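Side-chain contacts in putative tetrapyrrole (Corrin/porphyrin) methylase (PDB 3FFY), which probably catalyses, as the full-length enzyme, the S-adenosyl-L-methionine-dependent 2'-O-methylation of a cytidine ribose in 16S rRNA: residues C21-L26 with M33-S38; M46-S51 with T60-Y65; R70-S75 with S91-H96. All blocks are in the same frame, centred on the assembly; numbering follows the deposited sequence.

Overall arrangement
The three contacts fasten helices to one mixed sheet of the chain, a C-terminal part of a longer methyltransferase. Contact 1 joins edge strand 20-24 and the loop after it to helix 32-38. Contact 2 sets helix 55-66 on the neighbouring strand 45-50. Its centre lies about 8 Å from that of contact 1, and backbone hydrogen bonds between Cys21 or Glu23 and Val47 tie the two together. Contact 3, centred about 10 Å from contact 2, joins it through Ile94, which packs on Thr60 and Ala63. Contacts 1 and 3 do not touch; their centres are about 18 Å apart. Each has a sulfate, probably from the crystallisation liquor.

Contact 1 of 3, residues C21-L26 with M33-S38; sequences CFEGFL and MTKLKS. With SO4 (sulfate ion), chain B.
Lys35 sends CG anti to its backbone N (chi1 -175°), bends once at chi2 (71°) and then runs extended toward Glu23. Glu23 starts with CG beside its own backbone N and is bent at chi2 (-73°). The two side chains approach at a slant and end in a salt bridge. Lys35 NZ donates to Glu23 OE1 at 2.7 Å, nearly in line with the C-O bond of the carboxylate. Lys35 CE also lies 3.1 Å from Glu23 OE1, so the last part of the chain rests against the same oxygen.

Leu26, in the loop after the strand, makes the apolar half of the contact. Its CD2 methyl is 3.9 Å from Leu36 CD2, and the two leucines meet at about a right angle. The same Leu26 CD2 lies 4.1 Å from Lys35 CG, near the root of the lysine. Leu36 also packs on Phe62 and Tyr65 of helix 55-66.

A sulfate sits at the start of helix 32-38. Met33 N and Thr34 N each donate to it, at 2.9 Å to O1 and 2.9 Å to O4 respectively, and Gly31 N adds a third bond. Backbone N-H groups at the start of a helix commonly hold an anion in this way.

The strand and helix belong to the beta-alpha-beta unit 20-24, 32-38, 45-50. The ion pair ties strand to helix, and Leu26 of the following loop adds an apolar contact to the same helix. With Glu23 only partly exposed, the lysine probably helps to keep its carboxylate ionised.

Contact 2 of 3, residues M46-S51 with T60-Y65; sequences MVFYES and TQFAEY
Phe62 of helix 55-66 carries this contact, meeting Phe48 of strand 45-50. One turn of backbone bonding is completed within 60-65: Thr60 O accepts from Glu64 N, and Gln61 O from Tyr65 N. Gln61 OE1 is also hydrogen-bonded to Arg32 NE of helix 32-38.

Phe62 comes next and points at the sheet. Its CZ stands over the centre of one face of the Phe48 ring, 3.4 Å above the plane. The closest pair is Phe62 CZ with Phe48 CE2, also 3.4 Å. Phe62 CE2 follows, at 3.7 Å from Phe48 CE2. The ring centroids are 4.7 Å apart and the planes are inclined at 50°, an oblique pair. A chi2 of 9° keeps CA of Phe62 near its ring plane and sets how that ring is turned against Phe48. The side chains come from opposite directions. Phe62 also touches Leu26 and meets Phe66 edge-to-face.

Further along, Tyr65 turns to helix 32-38, where it packs on Met33.

Two buried phenylalanines therefore join helix 55-66 to the sheet in the hydrophobic core, an arrangement typical of layered alpha/beta folds.

Contact 3 of 3, residues R70-S75 with S91-H96; sequences RQVSVS and SELIEH. With SO4 (sulfate ion), chain C.
Leu93 of helix 90-99 overlaps two valines of strand 71-77 with one methyl. Its CD2 lies 3.4 Å from Val72 CG1 and also 3.4 Å from Val74 CG2. Both carbon pairs are tighter than usual van der Waals contact, so the methyl is set tightly against both valines. Leu93 CD1 adds a looser contact with Val72 CG1 at 3.9 Å.

Val72 and Leu93 reach toward each other tip to tip, whereas Val74 meets the leucine at a slant. In Val72, CG1 lies between the backbone N and the carbonyl carbon (chi1 61°), and this is the branch that meets the leucine. Val74 instead uses CG2, which sits beside its backbone N.

Val72 and Val74 alternate with Ser73 along the strand, as extended chains require. The valines point toward the helix and Ser73 points away. Strands 71-77 and 82-87 are consecutive antiparallel neighbours, a beta hairpin, and helix 90-99, next in the chain, packs on it. Val86 of strand 82-87 touches Leu93 too, while Ile106 and Ile108 of strand 106-110 pack on the valines.

One turn after Leu93, His96 meets a sulfate at its ring edge, in the ring plane. His96 ND1 donates to O3 in a nearly straight bond (175°), but 2.5 Å is so short that the ion's exact placement is doubtful. Ser79 OG of the second subunit is hydrogen-bonded to the same sulfate, and Ile81 of that subunit packs on His96.

Contact 1 of 3, residues C21-L26 with M33-S38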
# COMPACT_ATOMS: atom_id res chain seq x y z
N CYS A 21 -14.05 -11.31 2.26
CA CYS A 21 -14.05 -12.71 2.58
C CYS A 21 -12.64 -13.18 2.82
O CYS A 21 -11.83 -13.28 1.89
CB CYS A 21 -14.62 -13.48 1.41
SG CYS A 21 -16.32 -13.01 1.10
N PHE A 22 -12.34 -13.49 4.08
CA PHE A 22 -11.07 -14.13 4.36
C PHE A 22 -11.22 -15.57 3.89
O PHE A 22 -12.09 -16.28 4.36
CB PHE A 22 -10.70 -14.08 5.84
CG PHE A 22 -9.43 -14.79 6.13
CD1 PHE A 22 -8.21 -14.21 5.80
CD2 PHE A 22 -9.44 -16.09 6.64
CE1 PHE A 22 -6.99 -14.90 6.02
CE2 PHE A 22 -8.25 -16.77 6.87
CZ PHE A 22 -7.02 -16.17 6.55
N GLU A 23 -10.38 -15.97 2.93
CA GLU A 23 -10.41 -17.35 2.42
C GLU A 23 -9.22 -18.20 2.92
O GLU A 23 -9.29 -19.42 2.93
CB GLU A 23 -10.40 -17.33 0.90
CG GLU A 23 -11.44 -16.43 0.25
CD GLU A 23 -12.86 -16.96 0.34
OE1 GLU A 23 -13.10 -18.15 0.69
OE2 GLU A 23 -13.76 -16.18 0.03
N GLY A 24 -8.14 -17.55 3.35
CA GLY A 24 -6.97 -18.28 3.87
C GLY A 24 -6.16 -18.88 2.73
O GLY A 24 -5.93 -18.24 1.73
N PHE A 25 -5.77 -20.14 2.88
CA PHE A 25 -4.98 -20.85 1.90
C PHE A 25 -5.91 -21.66 1.05
O PHE A 25 -6.81 -22.33 1.57
CB PHE A 25 -4.05 -21.80 2.63
CG PHE A 25 -2.99 -21.09 3.41
CD1 PHE A 25 -1.81 -20.68 2.79
CD2 PHE A 25 -3.17 -20.83 4.75
CE1 PHE A 25 -0.82 -20.02 3.50
CE2 PHE A 25 -2.18 -20.17 5.48
CZ PHE A 25 -1.01 -19.76 4.84
N LEU A 26 -5.70 -21.63 -0.25
CA LEU A 26 -6.38 -22.54 -1.16
C LEU A 26 -5.98 -23.97 -0.90
O LEU A 26 -4.83 -24.27 -0.49
CB LEU A 26 -6.02 -22.23 -2.59
CG LEU A 26 -6.76 -21.12 -3.31
CD1 LEU A 26 -5.86 -20.75 -4.50
CD2 LEU A 26 -8.10 -21.65 -3.83
N MSE A 33 -10.13 -26.93 -7.16
CA MSE A 33 -10.98 -26.51 -8.27
C MSE A 33 -12.38 -26.20 -7.76
O MSE A 33 -12.97 -25.18 -8.13
CB MSE A 33 -11.03 -27.55 -9.39
CG MSE A 33 -9.65 -27.91 -9.92
SE MSE A 33 -8.39 -26.42 -10.26
CE MSE A 33 -8.67 -26.02 -12.20
N THR A 34 -12.91 -27.04 -6.87
CA THR A 34 -14.19 -26.75 -6.24
C THR A 34 -14.21 -25.39 -5.54
O THR A 34 -15.10 -24.61 -5.79
CB THR A 34 -14.54 -27.80 -5.22
OG1 THR A 34 -14.48 -29.08 -5.87
CG2 THR A 34 -15.95 -27.54 -4.65
N LYS A 35 -13.25 -25.13 -4.66
CA LYS A 35 -13.17 -23.83 -4.04
C LYS A 35 -13.12 -22.71 -5.08
O LYS A 35 -13.79 -21.71 -4.92
CB LYS A 35 -11.94 -23.72 -3.14
CG LYS A 35 -11.86 -22.41 -2.37
CD LYS A 35 -12.91 -22.34 -1.24
CE LYS A 35 -13.20 -20.89 -0.83
NZ LYS A 35 -13.81 -20.77 0.52
N LEU A 36 -12.32 -22.87 -6.13
CA LEU A 36 -12.16 -21.78 -7.12
C LEU A 36 -13.47 -21.53 -7.83
O LEU A 36 -13.96 -20.39 -7.95
CB LEU A 36 -11.08 -22.14 -8.15
CG LEU A 36 -9.60 -22.01 -7.77
CD1 LEU A 36 -8.71 -22.46 -8.93
CD2 LEU A 36 -9.27 -20.59 -7.38
N LYS A 37 -14.03 -22.64 -8.30
CA LYS A 37 -15.31 -22.67 -8.97
C LYS A 37 -16.33 -21.97 -8.07
O LYS A 37 -17.18 -21.22 -8.56
CB LYS A 37 -15.74 -24.12 -9.20
CG LYS A 37 -16.46 -24.45 -10.51
CD LYS A 37 -17.06 -25.89 -10.41
CE LYS A 37 -18.16 -26.19 -11.45
NZ LYS A 37 -19.20 -27.15 -10.92
N SER A 38 -16.24 -22.22 -6.76
CA SER A 38 -17.22 -21.68 -5.80
C SER A 38 -17.14 -20.15 -5.69
O SER A 38 -18.15 -19.50 -5.37
CB SER A 38 -17.07 -22.35 -4.43
OG SER A 38 -16.35 -21.56 -3.50
S SO4 B . -11.22 -30.73 -6.88
O1 SO4 B . -9.97 -29.87 -7.15
O2 SO4 B . -10.96 -31.70 -5.73
O3 SO4 B . -11.74 -31.18 -8.21
O4 SO4 B . -12.38 -29.85 -6.39

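Contact 2 of 3, residues M46-S51 with T60-Y65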
# COMPACT_ATOMS: atom_id res chain seq x y z
N MSE A 46 -11.85 -10.70 -1.81
CA MSE A 46 -11.45 -11.97 -1.23
C MSE A 46 -10.03 -11.81 -0.78
O MSE A 46 -9.23 -11.16 -1.46
CB MSE A 46 -11.55 -13.05 -2.28
CG MSE A 46 -13.02 -13.35 -2.56
SE MSE A 46 -13.29 -14.18 -4.21
CE MSE A 46 -13.00 -12.59 -5.33
N VAL A 47 -9.71 -12.42 0.35
CA VAL A 47 -8.35 -12.36 0.86
C VAL A 47 -7.85 -13.78 1.06
O VAL A 47 -8.53 -14.63 1.68
CB VAL A 47 -8.25 -11.60 2.21
CG1 VAL A 47 -6.76 -11.61 2.70
CG2 VAL A 47 -8.86 -10.18 2.05
N PHE A 48 -6.68 -14.03 0.48
CA PHE A 48 -6.01 -15.34 0.54
C PHE A 48 -4.57 -15.14 1.03
O PHE A 48 -3.97 -14.08 0.82
CB PHE A 48 -5.88 -15.96 -0.85
CG PHE A 48 -7.18 -16.05 -1.63
CD1 PHE A 48 -7.92 -17.23 -1.61
CD2 PHE A 48 -7.60 -14.99 -2.40
CE1 PHE A 48 -9.11 -17.31 -2.36
CE2 PHE A 48 -8.77 -15.06 -3.14
CZ PHE A 48 -9.53 -16.21 -3.12
N TYR A 49 -4.02 -16.20 1.62
CA TYR A 49 -2.58 -16.33 1.93
C TYR A 49 -1.99 -17.32 0.97
O TYR A 49 -2.65 -18.31 0.59
CB TYR A 49 -2.37 -16.83 3.37
CG TYR A 49 -2.68 -15.83 4.46
CD1 TYR A 49 -2.47 -14.49 4.28
CD2 TYR A 49 -3.14 -16.25 5.69
CE1 TYR A 49 -2.71 -13.59 5.31
CE2 TYR A 49 -3.37 -15.35 6.71
CZ TYR A 49 -3.16 -14.02 6.50
OH TYR A 49 -3.38 -13.10 7.49
N GLU A 50 -0.74 -17.07 0.57
CA GLU A 50 -0.07 -17.94 -0.36
C GLU A 50 1.44 -17.96 -0.11
O GLU A 50 2.02 -17.01 0.46
CB GLU A 50 -0.37 -17.49 -1.79
CG GLU A 50 0.02 -18.46 -2.88
CD GLU A 50 -0.56 -19.84 -2.62
OE1 GLU A 50 -1.67 -20.08 -3.15
OE2 GLU A 50 0.07 -20.62 -1.84
N SER A 51 2.07 -19.05 -0.53
CA SER A 51 3.52 -19.17 -0.44
C SER A 51 4.16 -18.67 -1.72
O SER A 51 3.51 -18.61 -2.80
CB SER A 51 3.91 -20.61 -0.14
OG SER A 51 3.87 -21.41 -1.30
N THR A 60 -2.38 -17.44 -11.90
CA THR A 60 -2.76 -17.92 -13.21
C THR A 60 -4.17 -18.51 -13.16
O THR A 60 -5.03 -18.18 -13.98
CB THR A 60 -1.76 -18.94 -13.75
OG1 THR A 60 -0.47 -18.31 -13.77
CG2 THR A 60 -2.16 -19.33 -15.13
N GLN A 61 -4.42 -19.35 -12.18
CA GLN A 61 -5.75 -19.94 -12.07
C GLN A 61 -6.81 -18.90 -11.72
O GLN A 61 -7.95 -19.00 -12.17
CB GLN A 61 -5.73 -21.08 -11.06
CG GLN A 61 -4.77 -22.18 -11.49
CD GLN A 61 -4.83 -23.40 -10.59
OE1 GLN A 61 -4.54 -23.33 -9.40
NE2 GLN A 61 -5.22 -24.53 -11.17
N PHE A 62 -6.46 -17.94 -10.88
CA PHE A 62 -7.34 -16.80 -10.63
C PHE A 62 -7.72 -16.13 -11.97
O PHE A 62 -8.92 -15.79 -12.21
CB PHE A 62 -6.65 -15.78 -9.68
CG PHE A 62 -6.73 -16.12 -8.19
CD1 PHE A 62 -7.19 -17.35 -7.73
CD2 PHE A 62 -6.29 -15.19 -7.24
CE1 PHE A 62 -7.25 -17.62 -6.39
CE2 PHE A 62 -6.37 -15.46 -5.92
CZ PHE A 62 -6.83 -16.66 -5.48
N ALA A 63 -6.74 -15.92 -12.86
CA ALA A 63 -7.04 -15.32 -14.18
C ALA A 63 -7.98 -16.23 -14.94
O ALA A 63 -8.91 -15.77 -15.60
CB ALA A 63 -5.75 -15.08 -15.01
N GLU A 64 -7.74 -17.53 -14.87
CA GLU A 64 -8.61 -18.44 -15.62
C GLU A 64 -10.05 -18.37 -15.09
O GLU A 64 -10.98 -18.30 -15.88
CB GLU A 64 -8.07 -19.86 -15.56
CG GLU A 64 -6.74 -20.04 -16.22
CD GLU A 64 -6.20 -21.43 -16.01
OE1 GLU A 64 -6.74 -22.17 -15.18
OE2 GLU A 64 -5.25 -21.82 -16.68
N TYR A 65 -10.23 -18.35 -13.77
CA TYR A 65 -11.58 -18.37 -13.13
C TYR A 65 -12.26 -17.00 -12.99
O TYR A 65 -13.48 -16.90 -13.09
CB TYR A 65 -11.50 -19.00 -11.72
CG TYR A 65 -11.48 -20.49 -11.72
CD1 TYR A 65 -10.31 -21.19 -11.99
CD2 TYR A 65 -12.66 -21.21 -11.51
CE1 TYR A 65 -10.31 -22.58 -12.02
CE2 TYR A 65 -12.68 -22.62 -11.54
CZ TYR A 65 -11.50 -23.29 -11.78
OH TYR A 65 -11.53 -24.65 -11.79

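Contact 3 of 3, residues R70-S75 with S91-H96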
# COMPACT_ATOMS: atom_id res chain seq x y z
N ARG A 70 -9.25 -8.88 -13.82
CA ARG A 70 -9.67 -8.67 -12.42
C ARG A 70 -8.56 -8.04 -11.63
O ARG A 70 -7.41 -8.49 -11.67
CB ARG A 70 -10.08 -9.96 -11.75
CG ARG A 70 -10.76 -9.81 -10.36
CD ARG A 70 -12.20 -9.22 -10.46
NE ARG A 70 -13.18 -10.11 -11.05
CZ ARG A 70 -13.83 -11.10 -10.43
NH1 ARG A 70 -14.69 -11.85 -11.12
NH2 ARG A 70 -13.66 -11.38 -9.13
N GLN A 71 -8.93 -7.01 -10.88
CA GLN A 71 -7.99 -6.32 -10.01
C GLN A 71 -7.57 -7.17 -8.83
O GLN A 71 -8.37 -7.91 -8.24
CB GLN A 71 -8.56 -4.97 -9.55
CG GLN A 71 -8.66 -3.92 -10.65
CD GLN A 71 -7.27 -3.45 -11.15
OE1 GLN A 71 -6.35 -3.24 -10.36
NE2 GLN A 71 -7.14 -3.27 -12.46
N VAL A 72 -6.27 -7.08 -8.53
CA VAL A 72 -5.66 -7.85 -7.49
C VAL A 72 -4.50 -7.06 -6.89
O VAL A 72 -3.95 -6.12 -7.54
CB VAL A 72 -5.13 -9.17 -8.07
CG1 VAL A 72 -4.04 -8.89 -9.18
CG2 VAL A 72 -4.65 -10.14 -6.96
N SER A 73 -4.15 -7.41 -5.66
CA SER A 73 -3.04 -6.78 -4.92
C SER A 73 -2.32 -7.91 -4.22
O SER A 73 -2.96 -8.69 -3.49
CB SER A 73 -3.59 -5.83 -3.83
OG SER A 73 -2.58 -4.99 -3.31
N VAL A 74 -1.00 -7.98 -4.37
CA VAL A 74 -0.22 -8.97 -3.66
C VAL A 74 0.75 -8.22 -2.76
O VAL A 74 1.47 -7.28 -3.20
CB VAL A 74 0.45 -9.96 -4.63
CG1 VAL A 74 1.52 -10.80 -3.87
CG2 VAL A 74 -0.64 -10.82 -5.37
N SER A 75 0.71 -8.57 -1.48
CA SER A 75 1.43 -7.85 -0.47
C SER A 75 2.28 -8.74 0.42
O SER A 75 1.92 -9.88 0.81
CB SER A 75 0.47 -7.05 0.44
OG SER A 75 -0.18 -6.04 -0.29
N SER A 91 -3.49 -10.16 -14.99
CA SER A 91 -2.57 -10.22 -16.13
C SER A 91 -1.22 -9.51 -15.85
O SER A 91 -0.15 -10.06 -16.05
CB SER A 91 -3.26 -9.60 -17.35
OG SER A 91 -2.45 -9.77 -18.49
N GLU A 92 -1.30 -8.28 -15.37
CA GLU A 92 -0.11 -7.54 -14.94
C GLU A 92 0.66 -8.25 -13.83
O GLU A 92 1.91 -8.33 -13.90
CB GLU A 92 -0.51 -6.15 -14.47
CG GLU A 92 -0.94 -5.24 -15.58
CD GLU A 92 -1.56 -3.93 -15.08
OE1 GLU A 92 -2.22 -3.88 -14.03
OE2 GLU A 92 -1.43 -2.93 -15.77
N LEU A 93 -0.02 -8.81 -12.85
CA LEU A 93 0.70 -9.51 -11.79
C LEU A 93 1.32 -10.83 -12.29
O LEU A 93 2.33 -11.24 -11.80
CB LEU A 93 -0.16 -9.74 -10.57
CG LEU A 93 -0.06 -8.64 -9.44
CD1 LEU A 93 -0.62 -7.27 -9.95
CD2 LEU A 93 -0.74 -9.11 -8.26
N ILE A 94 0.71 -11.53 -13.24
CA ILE A 94 1.26 -12.78 -13.77
C ILE A 94 2.55 -12.47 -14.51
O ILE A 94 3.58 -13.14 -14.35
CB ILE A 94 0.21 -13.47 -14.72
CG1 ILE A 94 -0.95 -14.08 -13.87
CG2 ILE A 94 0.91 -14.55 -15.54
CD1 ILE A 94 -2.26 -14.33 -14.56
N GLU A 95 2.50 -11.41 -15.28
CA GLU A 95 3.69 -10.98 -16.01
C GLU A 95 4.78 -10.60 -15.00
O GLU A 95 5.93 -10.99 -15.17
CB GLU A 95 3.34 -9.80 -16.91
CG GLU A 95 4.49 -9.00 -17.54
CD GLU A 95 3.93 -7.77 -18.30
OE1 GLU A 95 3.68 -6.72 -17.64
OE2 GLU A 95 3.69 -7.86 -19.52
N HIS A 96 4.42 -9.85 -13.97
CA HIS A 96 5.39 -9.40 -12.97
C HIS A 96 6.04 -10.58 -12.25
O HIS A 96 7.26 -10.64 -12.11
CB HIS A 96 4.73 -8.46 -11.93
CG HIS A 96 5.66 -8.02 -10.86
ND1 HIS A 96 6.54 -6.96 -11.02
CD2 HIS A 96 5.91 -8.53 -9.62
CE1 HIS A 96 7.25 -6.81 -9.91
NE2 HIS A 96 6.89 -7.75 -9.05
S SO4 C . 7.13 -4.01 -12.86
O1 SO4 C . 8.55 -3.84 -13.31
O2 SO4 C . 7.21 -3.86 -11.37
O3 SO4 C . 6.68 -5.45 -13.07
O4 SO4 C . 6.38 -2.98 -13.58